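Local coordinates for protein mevalonate kinase (Staphylococcus aureus, PDB 2X7I) that probably transfers the terminal phosphate of ATP to mevalonate, a step of the mevalonate pathway to isoprenoids, at residues Ile16-His21 with Ala230-Glu235; Ala238-Leu243 with Gly265-Ala270; Glu251-Ile256 with Ala296-Thr301; Met276-Lys281 with Lys287-Ala292. One frame throughout, in Å; residues are numbered along the deposited sequence.

Interaction 1 (Ile16-His21 with Ala230-Glu235); sequences ILIGEH and ADIFNE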
loop_
_atom_site.group_PDB
_atom_site.type_symbol
_atom_site.label_atom_id
_atom_site.label_comp_id
_atom_site.label_asym_id
_atom_site.label_seq_id
_atom_site.Cartn_x
_atom_site.Cartn_y
_atom_site.Cartn_z
ATOM N N ILE A 16 -2.885 -0.889 -5.249
ATOM C CA ILE A 16 -3.145 -1.296 -6.617
ATOM C C ILE A 16 -4.641 -1.109 -6.792
ATOM O O ILE A 16 -5.433 -1.911 -6.295
ATOM C CB ILE A 16 -2.756 -2.773 -6.874
ATOM C CG1 ILE A 16 -1.276 -3.039 -6.548
ATOM C CG2 ILE A 16 -3.037 -3.149 -8.315
ATOM C CD1 ILE A 16 -0.292 -2.184 -7.336
ATOM N N LEU A 17 -5.031 -0.021 -7.450
ATOM C CA LEU A 17 -6.443 0.264 -7.685
ATOM C C LEU A 17 -7.085 -0.836 -8.520
ATOM O O LEU A 17 -8.177 -1.309 -8.205
ATOM C CB LEU A 17 -6.603 1.594 -8.408
ATOM C CG LEU A 17 -6.372 2.869 -7.594
ATOM C CD1 LEU A 17 -6.693 4.062 -8.481
ATOM C CD2 LEU A 17 -7.213 2.909 -6.333
ATOM N N ILE A 18 -6.392 -1.222 -9.591
ATOM C CA ILE A 18 -6.828 -2.288 -10.487
ATOM C C ILE A 18 -5.575 -3.033 -10.891
ATOM O O ILE A 18 -4.552 -2.410 -11.192
ATOM C CB ILE A 18 -7.474 -1.751 -11.769
ATOM C CG1 ILE A 18 -8.521 -0.692 -11.465
ATOM C CG2 ILE A 18 -8.121 -2.873 -12.571
ATOM C CD1 ILE A 18 -8.700 0.299 -12.609
ATOM N N GLY A 19 -5.658 -4.358 -10.903
ATOM C CA GLY A 19 -4.519 -5.203 -11.235
ATOM C C GLY A 19 -4.285 -6.240 -10.161
ATOM O O GLY A 19 -4.832 -6.138 -9.063
ATOM N N GLU A 20 -3.471 -7.239 -10.484
ATOM C CA GLU A 20 -3.206 -8.336 -9.567
ATOM C C GLU A 20 -2.259 -7.963 -8.433
ATOM O O GLU A 20 -1.564 -6.957 -8.474
ATOM C CB GLU A 20 -2.695 -9.585 -10.317
ATOM C CG GLU A 20 -1.303 -9.479 -10.944
ATOM C CD GLU A 20 -1.081 -10.514 -12.059
ATOM O OE1 GLU A 20 -0.824 -11.702 -11.744
ATOM O OE2 GLU A 20 -1.186 -10.131 -13.249
ATOM N N HIS A 21 -2.282 -8.802 -7.407
ATOM C CA HIS A 21 -1.386 -8.699 -6.273
ATOM C C HIS A 21 0.069 -8.925 -6.697
ATOM O O HIS A 21 0.351 -9.768 -7.535
ATOM C CB HIS A 21 -1.812 -9.744 -5.225
ATOM C CG HIS A 21 -0.861 -9.881 -4.081
ATOM N ND1 HIS A 21 0.038 -10.922 -3.984
ATOM C CD2 HIS A 21 -0.680 -9.125 -2.972
ATOM C CE1 HIS A 21 0.742 -10.795 -2.872
ATOM N NE2 HIS A 21 0.325 -9.715 -2.238
ATOM N N ALA A 230 -15.500 5.178 -11.124
ATOM C CA ALA A 230 -16.587 4.472 -10.445
ATOM C C ALA A 230 -17.184 3.365 -11.340
ATOM O O ALA A 230 -17.339 2.217 -10.915
ATOM C CB ALA A 230 -17.673 5.464 -10.021
ATOM N N ASP A 231 -17.496 3.715 -12.582
ATOM C CA ASP A 231 -17.941 2.744 -13.576
ATOM C C ASP A 231 -16.957 1.567 -13.650
ATOM O O ASP A 231 -17.344 0.410 -13.482
ATOM C CB ASP A 231 -18.086 3.435 -14.933
ATOM C CG ASP A 231 -18.414 2.477 -16.064
ATOM O OD1 ASP A 231 -18.743 1.300 -15.813
ATOM O OD2 ASP A 231 -18.341 2.915 -17.227
ATOM N N ILE A 232 -15.683 1.877 -13.864
ATOM C CA ILE A 232 -14.631 0.862 -13.974
ATOM C C ILE A 232 -14.533 -0.026 -12.730
ATOM O O ILE A 232 -14.405 -1.238 -12.855
ATOM C CB ILE A 232 -13.258 1.518 -14.303
ATOM C CG1 ILE A 232 -13.281 2.050 -15.743
ATOM C CG2 ILE A 232 -12.119 0.536 -14.126
ATOM C CD1 ILE A 232 -12.156 2.984 -16.071
ATOM N N PHE A 233 -14.607 0.567 -11.540
ATOM C CA PHE A 233 -14.617 -0.224 -10.294
ATOM C C PHE A 233 -15.769 -1.234 -10.309
ATOM O O PHE A 233 -15.573 -2.405 -10.008
ATOM C CB PHE A 233 -14.763 0.674 -9.063
ATOM C CG PHE A 233 -13.453 1.123 -8.444
ATOM C CD1 PHE A 233 -12.337 1.409 -9.226
ATOM C CD2 PHE A 233 -13.357 1.288 -7.073
ATOM C CE1 PHE A 233 -11.147 1.830 -8.644
ATOM C CE2 PHE A 233 -12.170 1.703 -6.484
ATOM C CZ PHE A 233 -11.064 1.978 -7.281
ATOM N N ASN A 234 -16.968 -0.768 -10.661
ATOM C CA ASN A 234 -18.170 -1.605 -10.627
ATOM C C ASN A 234 -18.160 -2.685 -11.714
ATOM O O ASN A 234 -18.665 -3.792 -11.505
ATOM C CB ASN A 234 -19.428 -0.736 -10.732
ATOM C CG ASN A 234 -19.667 0.111 -9.480
ATOM O OD1 ASN A 234 -19.535 -0.381 -8.355
ATOM N ND2 ASN A 234 -20.052 1.374 -9.674
ATOM N N GLU A 235 -17.567 -2.362 -12.862
ATOM C CA GLU A 235 -17.351 -3.348 -13.924
ATOM C C GLU A 235 -16.365 -4.426 -13.507
ATOM O O GLU A 235 -16.599 -5.607 -13.766
ATOM C CB GLU A 235 -16.892 -2.677 -15.228
ATOM C CG GLU A 235 -17.971 -1.800 -15.837
ATOM C CD GLU A 235 -17.806 -1.552 -17.329
ATOM O OE1 GLU A 235 -17.498 -2.512 -18.080
ATOM O OE2 GLU A 235 -18.030 -0.399 -17.761
#

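Interaction 2 (Ala238-Leu243 with Gly265-Ala270); sequences ADLKAL and GKLTGA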
loop_
_atom_site.group_PDB
_atom_site.type_symbol
_atom_site.label_atom_id
_atom_site.label_comp_id
_atom_site.label_asym_id
_atom_site.label_seq_id
_atom_site.Cartn_x
_atom_site.Cartn_y
_atom_site.Cartn_z
ATOM N N ALA A 238 -18.220 -6.792 -10.858
ATOM C CA ALA A 238 -19.202 -7.612 -11.548
ATOM C C ALA A 238 -18.517 -8.702 -12.367
ATOM O O ALA A 238 -18.947 -9.860 -12.343
ATOM C CB ALA A 238 -20.093 -6.740 -12.446
ATOM N N ASP A 239 -17.453 -8.332 -13.076
ATOM C CA ASP A 239 -16.662 -9.294 -13.844
ATOM C C ASP A 239 -16.113 -10.399 -12.944
ATOM O O ASP A 239 -16.233 -11.579 -13.283
ATOM C CB ASP A 239 -15.502 -8.614 -14.582
ATOM C CG ASP A 239 -14.797 -9.554 -15.551
ATOM O OD1 ASP A 239 -13.780 -10.160 -15.157
ATOM O OD2 ASP A 239 -15.274 -9.715 -16.701
ATOM N N LEU A 240 -15.528 -10.020 -11.806
ATOM C CA LEU A 240 -15.007 -10.997 -10.840
ATOM C C LEU A 240 -16.104 -11.948 -10.369
ATOM O O LEU A 240 -15.915 -13.166 -10.350
ATOM C CB LEU A 240 -14.384 -10.301 -9.616
ATOM C CG LEU A 240 -13.870 -11.230 -8.501
ATOM C CD1 LEU A 240 -12.591 -11.942 -8.927
ATOM C CD2 LEU A 240 -13.657 -10.463 -7.207
ATOM N N LYS A 241 -17.243 -11.373 -9.990
ATOM C CA LYS A 241 -18.359 -12.134 -9.431
ATOM C C LYS A 241 -19.014 -13.037 -10.472
ATOM O O LYS A 241 -19.437 -14.146 -10.162
ATOM C CB LYS A 241 -19.422 -11.194 -8.871
ATOM C CG LYS A 241 -19.011 -10.393 -7.655
ATOM C CD LYS A 241 -20.176 -10.257 -6.661
ATOM C CE LYS A 241 -21.463 -9.714 -7.297
ATOM N NZ LYS A 241 -22.667 -10.458 -6.801
ATOM N N ALA A 242 -19.103 -12.540 -11.701
ATOM C CA ALA A 242 -19.617 -13.314 -12.817
ATOM C C ALA A 242 -18.786 -14.577 -13.050
ATOM O O ALA A 242 -19.332 -15.630 -13.370
ATOM C CB ALA A 242 -19.633 -12.454 -14.081
ATOM N N LEU A 243 -17.469 -14.463 -12.870
ATOM C CA LEU A 243 -16.530 -15.511 -13.286
ATOM C C LEU A 243 -15.956 -16.346 -12.149
ATOM O O LEU A 243 -15.216 -17.285 -12.407
ATOM C CB LEU A 243 -15.374 -14.890 -14.081
ATOM C CG LEU A 243 -15.758 -14.326 -15.449
ATOM C CD1 LEU A 243 -14.571 -13.602 -16.056
ATOM C CD2 LEU A 243 -16.277 -15.441 -16.373
ATOM N N GLY A 265 -17.490 -0.088 -5.705
ATOM C CA GLY A 265 -16.744 -1.000 -4.851
ATOM C C GLY A 265 -16.019 -2.075 -5.643
ATOM O O GLY A 265 -16.513 -2.536 -6.681
ATOM N N LYS A 266 -14.831 -2.452 -5.167
ATOM C CA LYS A 266 -14.090 -3.603 -5.694
ATOM C C LYS A 266 -13.060 -4.100 -4.696
ATOM O O LYS A 266 -12.729 -3.424 -3.730
ATOM C CB LYS A 266 -13.389 -3.267 -7.017
ATOM C CG LYS A 266 -12.133 -2.377 -6.903
ATOM C CD LYS A 266 -11.483 -2.136 -8.260
ATOM C CE LYS A 266 -10.731 -3.361 -8.804
ATOM N NZ LYS A 266 -9.486 -3.676 -8.047
ATOM N N LEU A 267 -12.560 -5.301 -4.941
ATOM C CA LEU A 267 -11.474 -5.871 -4.163
ATOM C C LEU A 267 -10.166 -5.590 -4.884
ATOM O O LEU A 267 -10.130 -5.476 -6.108
ATOM C CB LEU A 267 -11.670 -7.376 -4.022
ATOM C CG LEU A 267 -12.971 -7.841 -3.361
ATOM C CD1 LEU A 267 -13.054 -9.368 -3.361
ATOM C CD2 LEU A 267 -13.092 -7.296 -1.944
ATOM N N THR A 268 -9.084 -5.482 -4.126
ATOM C CA THR A 268 -7.766 -5.322 -4.725
ATOM C C THR A 268 -7.227 -6.666 -5.176
ATOM O O THR A 268 -7.755 -7.712 -4.800
ATOM C CB THR A 268 -6.771 -4.690 -3.736
ATOM O OG1 THR A 268 -6.631 -5.530 -2.579
ATOM C CG2 THR A 268 -7.249 -3.313 -3.328
ATOM N N GLY A 269 -6.186 -6.636 -6.000
ATOM C CA GLY A 269 -5.422 -7.848 -6.325
ATOM C C GLY A 269 -6.160 -8.854 -7.177
ATOM O O GLY A 269 -5.994 -10.063 -7.014
ATOM N N ALA A 270 -6.982 -8.349 -8.096
ATOM C CA ALA A 270 -7.748 -9.187 -9.013
ATOM C C ALA A 270 -8.623 -10.184 -8.258
ATOM O O ALA A 270 -8.728 -11.338 -8.649
ATOM C CB ALA A 270 -6.810 -9.907 -9.992
#

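Interaction 3 (Glu251-Ile256 with Ala296-Thr301); sequences EQLMKI and AGAAHT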
loop_
_atom_site.group_PDB
_atom_site.type_symbol
_atom_site.label_atom_id
_atom_site.label_comp_id
_atom_site.label_asym_id
_atom_site.label_seq_id
_atom_site.Cartn_x
_atom_site.Cartn_y
_atom_site.Cartn_z
ATOM N N GLU A 251 -19.277 -9.704 0.287
ATOM C CA GLU A 251 -20.282 -9.026 -0.528
ATOM C C GLU A 251 -21.239 -8.230 0.360
ATOM O O GLU A 251 -21.639 -7.126 0.001
ATOM C CB GLU A 251 -21.047 -10.014 -1.429
ATOM C CG GLU A 251 -20.176 -10.844 -2.406
ATOM C CD GLU A 251 -19.070 -10.045 -3.121
ATOM O OE1 GLU A 251 -17.975 -10.617 -3.325
ATOM O OE2 GLU A 251 -19.285 -8.867 -3.482
ATOM N N GLN A 252 -21.573 -8.784 1.523
ATOM C CA GLN A 252 -22.430 -8.106 2.502
ATOM C C GLN A 252 -21.766 -6.845 3.073
ATOM O O GLN A 252 -22.450 -5.887 3.411
ATOM C CB GLN A 252 -22.813 -9.065 3.640
ATOM C CG GLN A 252 -24.017 -8.615 4.485
ATOM C CD GLN A 252 -25.363 -9.172 3.997
ATOM O OE1 GLN A 252 -25.598 -9.329 2.795
ATOM N NE2 GLN A 252 -26.253 -9.463 4.942
ATOM N N LEU A 253 -20.440 -6.850 3.182
ATOM C CA LEU A 253 -19.711 -5.676 3.645
ATOM C C LEU A 253 -19.745 -4.570 2.588
ATOM O O LEU A 253 -19.910 -3.397 2.918
ATOM C CB LEU A 253 -18.265 -6.040 3.994
ATOM C CG LEU A 253 -17.507 -5.092 4.930
ATOM C CD1 LEU A 253 -18.231 -4.948 6.262
ATOM C CD2 LEU A 253 -16.090 -5.604 5.156
ATOM N N MET A 254 -19.594 -4.935 1.319
ATOM C CA MET A 254 -19.714 -3.961 0.241
ATOM C C MET A 254 -21.158 -3.443 0.130
ATOM O O MET A 254 -21.383 -2.257 -0.090
ATOM C CB MET A 254 -19.258 -4.562 -1.087
ATOM C CG MET A 254 -19.002 -3.521 -2.162
ATOM S SD MET A 254 -18.591 -4.251 -3.748
ATOM C CE MET A 254 -16.903 -4.781 -3.427
ATOM N N LYS A 255 -22.126 -4.340 0.295
ATOM C CA LYS A 255 -23.540 -3.975 0.319
ATOM C C LYS A 255 -23.817 -2.905 1.377
ATOM O O LYS A 255 -24.549 -1.952 1.122
ATOM C CB LYS A 255 -24.390 -5.217 0.595
ATOM C CG LYS A 255 -25.902 -4.992 0.655
ATOM C CD LYS A 255 -26.567 -6.071 1.513
ATOM C CE LYS A 255 -28.083 -6.039 1.411
ATOM N NZ LYS A 255 -28.545 -6.377 0.036
ATOM N N ILE A 256 -23.227 -3.069 2.560
ATOM C CA ILE A 256 -23.358 -2.088 3.645
ATOM C C ILE A 256 -22.684 -0.749 3.307
ATOM O O ILE A 256 -23.213 0.312 3.639
ATOM C CB ILE A 256 -22.812 -2.653 4.984
ATOM C CG1 ILE A 256 -23.820 -3.643 5.576
ATOM C CG2 ILE A 256 -22.532 -1.536 5.986
ATOM C CD1 ILE A 256 -23.337 -4.349 6.812
ATOM N N ALA A 296 -20.343 -3.046 11.221
ATOM C CA ALA A 296 -20.644 -4.354 10.628
ATOM C C ALA A 296 -19.444 -5.310 10.610
ATOM O O ALA A 296 -19.501 -6.361 9.963
ATOM C CB ALA A 296 -21.185 -4.174 9.218
ATOM N N GLY A 297 -18.360 -4.944 11.297
ATOM C CA GLY A 297 -17.237 -5.857 11.521
ATOM C C GLY A 297 -15.935 -5.579 10.776
ATOM O O GLY A 297 -14.920 -6.205 11.092
ATOM N N ALA A 298 -15.936 -4.669 9.794
ATOM C CA ALA A 298 -14.687 -4.307 9.107
ATOM C C ALA A 298 -13.621 -4.081 10.166
ATOM O O ALA A 298 -13.819 -3.277 11.076
ATOM C CB ALA A 298 -14.855 -3.059 8.271
ATOM N N ALA A 299 -12.506 -4.805 10.068
ATOM C CA ALA A 299 -11.492 -4.778 11.127
ATOM C C ALA A 299 -10.773 -3.430 11.206
ATOM O O ALA A 299 -10.568 -2.907 12.299
ATOM C CB ALA A 299 -10.487 -5.920 10.948
ATOM N N HIS A 300 -10.396 -2.875 10.059
ATOM C CA HIS A 300 -9.672 -1.595 10.006
ATOM C C HIS A 300 -10.077 -0.826 8.752
ATOM O O HIS A 300 -10.377 -1.428 7.723
ATOM C CB HIS A 300 -8.149 -1.807 9.998
ATOM C CG HIS A 300 -7.661 -2.804 11.007
ATOM N ND1 HIS A 300 -7.443 -2.485 12.331
ATOM C CD2 HIS A 300 -7.350 -4.116 10.882
ATOM C CE1 HIS A 300 -7.018 -3.558 12.977
ATOM N NE2 HIS A 300 -6.947 -4.561 12.119
ATOM N N THR A 301 -10.089 0.499 8.842
ATOM C CA THR A 301 -10.454 1.344 7.708
ATOM C C THR A 301 -9.570 2.580 7.576
ATOM O O THR A 301 -8.933 2.996 8.529
ATOM C CB THR A 301 -11.933 1.792 7.780
ATOM O OG1 THR A 301 -12.163 2.498 9.005
ATOM C CG2 THR A 301 -12.870 0.578 7.695
#

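Interaction 4 (Met276-Lys281 with Lys287-Ala292); sequences MLLLAK and KNIVKA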
loop_
_atom_site.group_PDB
_atom_site.type_symbol
_atom_site.label_atom_id
_atom_site.label_comp_id
_atom_site.label_asym_id
_atom_site.label_seq_id
_atom_site.Cartn_x
_atom_site.Cartn_y
_atom_site.Cartn_z
ATOM N N MET A 276 -10.711 -3.812 0.521
ATOM C CA MET A 276 -11.924 -3.454 -0.211
ATOM C C MET A 276 -11.817 -1.960 -0.416
ATOM O O MET A 276 -11.483 -1.235 0.523
ATOM C CB MET A 276 -13.190 -3.798 0.574
ATOM C CG MET A 276 -14.469 -3.678 -0.250
ATOM S SD MET A 276 -15.959 -4.284 0.584
ATOM C CE MET A 276 -16.479 -2.791 1.380
ATOM N N LEU A 277 -12.061 -1.511 -1.641
ATOM C CA LEU A 277 -11.999 -0.097 -1.988
ATOM C C LEU A 277 -13.407 0.401 -2.339
ATOM O O LEU A 277 -14.039 -0.136 -3.251
ATOM C CB LEU A 277 -11.052 0.115 -3.175
ATOM C CG LEU A 277 -9.696 -0.606 -3.122
ATOM C CD1 LEU A 277 -8.934 -0.464 -4.427
ATOM C CD2 LEU A 277 -8.861 -0.099 -1.967
ATOM N N LEU A 278 -13.895 1.410 -1.616
ATOM C CA LEU A 278 -15.213 1.999 -1.895
ATOM C C LEU A 278 -15.055 3.472 -2.251
ATOM O O LEU A 278 -14.306 4.191 -1.596
ATOM C CB LEU A 278 -16.156 1.867 -0.688
ATOM C CG LEU A 278 -16.401 0.443 -0.167
ATOM C CD1 LEU A 278 -17.181 0.454 1.153
ATOM C CD2 LEU A 278 -17.119 -0.384 -1.208
ATOM N N LEU A 279 -15.772 3.914 -3.280
ATOM C CA LEU A 279 -15.664 5.277 -3.766
ATOM C C LEU A 279 -16.828 6.118 -3.257
ATOM O O LEU A 279 -17.985 5.716 -3.350
ATOM C CB LEU A 279 -15.614 5.296 -5.297
ATOM C CG LEU A 279 -14.399 4.638 -5.964
ATOM C CD1 LEU A 279 -14.364 4.978 -7.447
ATOM C CD2 LEU A 279 -13.084 5.058 -5.303
ATOM N N ALA A 280 -16.499 7.281 -2.699
ATOM C CA ALA A 280 -17.488 8.218 -2.173
ATOM C C ALA A 280 -17.201 9.577 -2.772
ATOM O O ALA A 280 -16.050 9.891 -3.068
ATOM C CB ALA A 280 -17.406 8.285 -0.670
ATOM N N LYS A 281 -18.251 10.373 -2.948
ATOM C CA LYS A 281 -18.140 11.681 -3.581
ATOM C C LYS A 281 -17.534 12.741 -2.655
ATOM O O LYS A 281 -16.847 13.651 -3.127
ATOM C CB LYS A 281 -19.517 12.160 -4.065
ATOM C CG LYS A 281 -20.154 11.253 -5.114
ATOM C CD LYS A 281 -21.543 11.759 -5.540
ATOM C CE LYS A 281 -21.998 11.143 -6.864
ATOM N NZ LYS A 281 -23.224 11.834 -7.404
ATOM N N LYS A 287 -17.053 9.237 5.779
ATOM C CA LYS A 287 -17.099 9.019 7.236
ATOM C C LYS A 287 -18.300 8.158 7.638
ATOM O O LYS A 287 -18.216 7.365 8.577
ATOM C CB LYS A 287 -17.116 10.348 7.999
ATOM C CG LYS A 287 -15.799 11.125 7.936
ATOM C CD LYS A 287 -15.902 12.464 8.658
ATOM C CE LYS A 287 -14.555 13.177 8.721
ATOM N NZ LYS A 287 -14.685 14.571 9.249
ATOM N N ASN A 288 -19.409 8.307 6.920
ATOM C CA ASN A 288 -20.598 7.489 7.162
ATOM C C ASN A 288 -20.371 6.033 6.758
ATOM O O ASN A 288 -20.813 5.117 7.449
ATOM C CB ASN A 288 -21.805 8.053 6.405
ATOM C CG ASN A 288 -22.226 9.420 6.906
ATOM O OD1 ASN A 288 -21.705 9.921 7.905
ATOM N ND2 ASN A 288 -23.168 10.037 6.204
ATOM N N ILE A 289 -19.688 5.829 5.636
ATOM C CA ILE A 289 -19.335 4.487 5.180
ATOM C C ILE A 289 -18.442 3.803 6.205
ATOM O O ILE A 289 -18.668 2.647 6.547
ATOM C CB ILE A 289 -18.620 4.513 3.808
ATOM C CG1 ILE A 289 -19.617 4.843 2.694
ATOM C CG2 ILE A 289 -17.942 3.174 3.516
ATOM C CD1 ILE A 289 -18.960 5.310 1.410
ATOM N N VAL A 290 -17.440 4.530 6.696
ATOM C CA VAL A 290 -16.496 3.994 7.671
ATOM C C VAL A 290 -17.240 3.475 8.889
ATOM O O VAL A 290 -17.082 2.320 9.260
ATOM C CB VAL A 290 -15.441 5.051 8.100
ATOM C CG1 VAL A 290 -14.762 4.656 9.407
ATOM C CG2 VAL A 290 -14.406 5.238 6.994
ATOM N N LYS A 291 -18.075 4.316 9.493
ATOM C CA LYS A 291 -18.774 3.916 10.700
ATOM C C LYS A 291 -19.679 2.704 10.468
ATOM O O LYS A 291 -19.657 1.763 11.263
ATOM C CB LYS A 291 -19.566 5.079 11.297
ATOM C CG LYS A 291 -18.711 6.225 11.884
ATOM C CD LYS A 291 -17.621 5.758 12.885
ATOM C CE LYS A 291 -17.594 6.594 14.182
ATOM N NZ LYS A 291 -17.977 8.038 14.034
ATOM N N ALA A 292 -20.449 2.715 9.383
ATOM C CA ALA A 292 -21.351 1.600 9.075
ATOM C C ALA A 292 -20.605 0.284 8.834
ATOM O O ALA A 292 -21.089 -0.783 9.220
ATOM C CB ALA A 292 -22.217 1.936 7.872
#

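Interaction 1 (Ile16-His21 with Ala230-Glu235)
Leu17 and Ile18, at the corner where the chain leaves strand 6-16, meet Phe233 and Ile232 on helix 226-243. Both meetings are apolar, and every touching residue is buried. CD1 of Ile18 lies 3.7 Å from CG2 of Ile232, the two side chains crossing at about a right angle. Two torsions carry that methyl to the helix: CG1 of Ile18 stands beside the backbone N (chi1 -49°), and from there the chain runs on nearly extended. On the other side the short branch of Ile232, anti to its own N, does the touching. Leu17 approaches differently. Its CD2 reaches CZ of Phe233 at 4.1 Å, close to the plane of the ring, so the methyl abuts the far edge of the benzyl group and does not lie over a face.

The sequence ILIGEH is that of the first conserved GHMP kinase motif, and its corner is here packed on the C-terminal part of the fold. Gly19, with phi 127° and psi 166°, takes the chain onward through a conformation in which a CB would collide with the preceding carbonyl. Ile18 also rests on Val214 and Ala217 of helix 203-222.

No hydrogen bond crosses between the two segments; polar side chains of the helix find their partners elsewhere. The side chain of Asn234 donates through ND2 to Ile263 O, tying the helix to the chain entering strand 264-267, while Glu235 OE2 forms a salt bridge with Arg216 of helix 203-222.

Interaction 2 (Ala238-Leu243 with Gly265-Ala270)
Leu240 is the residue through which the last turns of helix 226-243 touch Leu267 and Ala270. Along the helix, Ala238 comes first: its O accepts a bond of 2.8 Å from Ala242 N. Asp239 turns to helix 203-222, where its OD1 is hydrogen-bonded to His206 ND1. Leu240 follows, with CG anti to the backbone N (chi1 177°), which carries CG toward the strand; the fork there gives each methyl its own partner. CD2 meets Leu267 CD1 at 4.0 Å, the two leucines crossing at about a right angle, and CD1 lies 3.9 Å from the carbonyl O of Ala270. Leu243 closes the helix, its N bonded weakly to Asp239 O and to Leu240 O.

Opposite Leu240, the chain leaves strand 264-267 and enters a glycine-rich turn, with positive phi at Gly269 and Ala270. The sequence KLTGA, from the end of the strand into the turn, opens the third conserved GHMP kinase motif. Just before the turn Lys266 curls back, and its NZ donates to Leu267 O at 2.7 Å from a position tilted 33° out of the carbonyl plane. The same NZ is hydrogen-bonded to Leu17 O, so two backbone carbonyls hold this buried amine.

Around the contact, Leu240 also touches His206 of helix 203-222, Leu267 reaches Ile250 of helix 248-259, and Ala270 packs on Tyr203 of helix 203-222.

Interaction 3 (Glu251-Ile256 with Ala296-Thr301)
A Schellman motif ends helix 283-295 at Ala296-Ala298, and this turn packs against Leu253 and Ile256 of helix 248-259. Gly297, with phi at 109°, is the C-prime residue: its N bonds to Glu294 O, and Ala298 N bonds to Val293 O, which turns the chain out of the helix.

The contact is made by apolar side chains, with no hydrogen bond across it. Ile256 points at Ala296, and its CD1 stands 3.2 Å from Ala296 CB, tighter than usual for two methyl carbons, so the exact separation is doubtful although the pairing is plain. Leu253, one turn earlier, spreads its two branches along the Schellman turn. CG is anti to the backbone N (chi1 -159°), which carries the methyls past Ala296: CD1 lies 4.3 Å from Ala296 CB and 4.2 Å from Ala296 O, while CD2 reaches Ala298 CB at 4.2 Å. Small residues on the turn let the helix come near, and the CA atoms of Leu253 and Ala296 are 7.2 Å apart. Ala296 sits at the exposed side; Leu253 and Ala298 are buried, and both also touch Ile179 of strand 175-180 and Val293 of helix 283-295.

Beyond the turn, Ala299 and His300 both face Asp180 in a classic beta bulge as the chain joins the sheet. Thr301 OG1 is hydrogen-bonded back to Glu294 OE1, linking the new strand to the helix it follows. Two helices side by side on one face of an antiparallel sheet, one of them leading through a short turn into the edge strand, are characteristic of the alpha/beta C-terminal domain of GHMP kinases.

Interaction 4 (Met276-Lys281 with Lys287-Ala292)
Strand 276-280 packs against helix 283-295, with its closest CA atoms, those of Ala280 and Ile289, 8.4 Å apart. Across this gap the contact rests on one helix residue, Ile289, whose two branches reach one strand residue each, Leu278 and Ala280. CG2 meets CD1 of Leu278 at 3.7 Å, and CD1 meets CB of Ala280 at 3.9 Å. With CG1 beside the backbone N (chi1 -73°), the longer branch is directed to the small alanine, and the short branch is left for the tip of the leucine. Leu278 and Ala280 share the face of the strand turned to the helix; Leu279 between them points to the other face. All three touching residues are buried, and Ile289 also covers Val177 of strand 175-180, so it spans two neighbouring strands. Leu278 touches Met254 of helix 248-259 as well.

Helix 283-295 continues into strand 300-305, which runs parallel to strand 276-280 with strand 175-180 lying between them. This is a beta-alpha-beta crossover, and with strand order 2-3-1-4 in an antiparallel sheet it forms the second half of the ferredoxin-like fold known from GHMP kinase C-terminal domains.

Overall arrangement
All four contacts lie against the antiparallel sheet of the C-terminal domain. Interactions 3 and 4, centres 9 Å apart, lie on one face, where Ile256 CG2 packs 3.6 Å from Ala292 O. Interaction 1 meets the other face: Phe233 CE2 is 3.7 Å from Leu279 CD2. Interaction 2, its centre 8 Å from that of interaction 1, shares helix 226-243 with it, and joins interaction 4 within the sheet through Lys266 O and Leu277 N, 2.9 Å apart. Segments 16-21 and 265-270 carry sequences that border the active-site cleft in GHMP relatives, and Glu20 touches Ala270; interactions 1 and 2 therefore probably lie beside that cleft, while the centres of 3 and 4 lie 16 to 18 Å from those of 1 and 2.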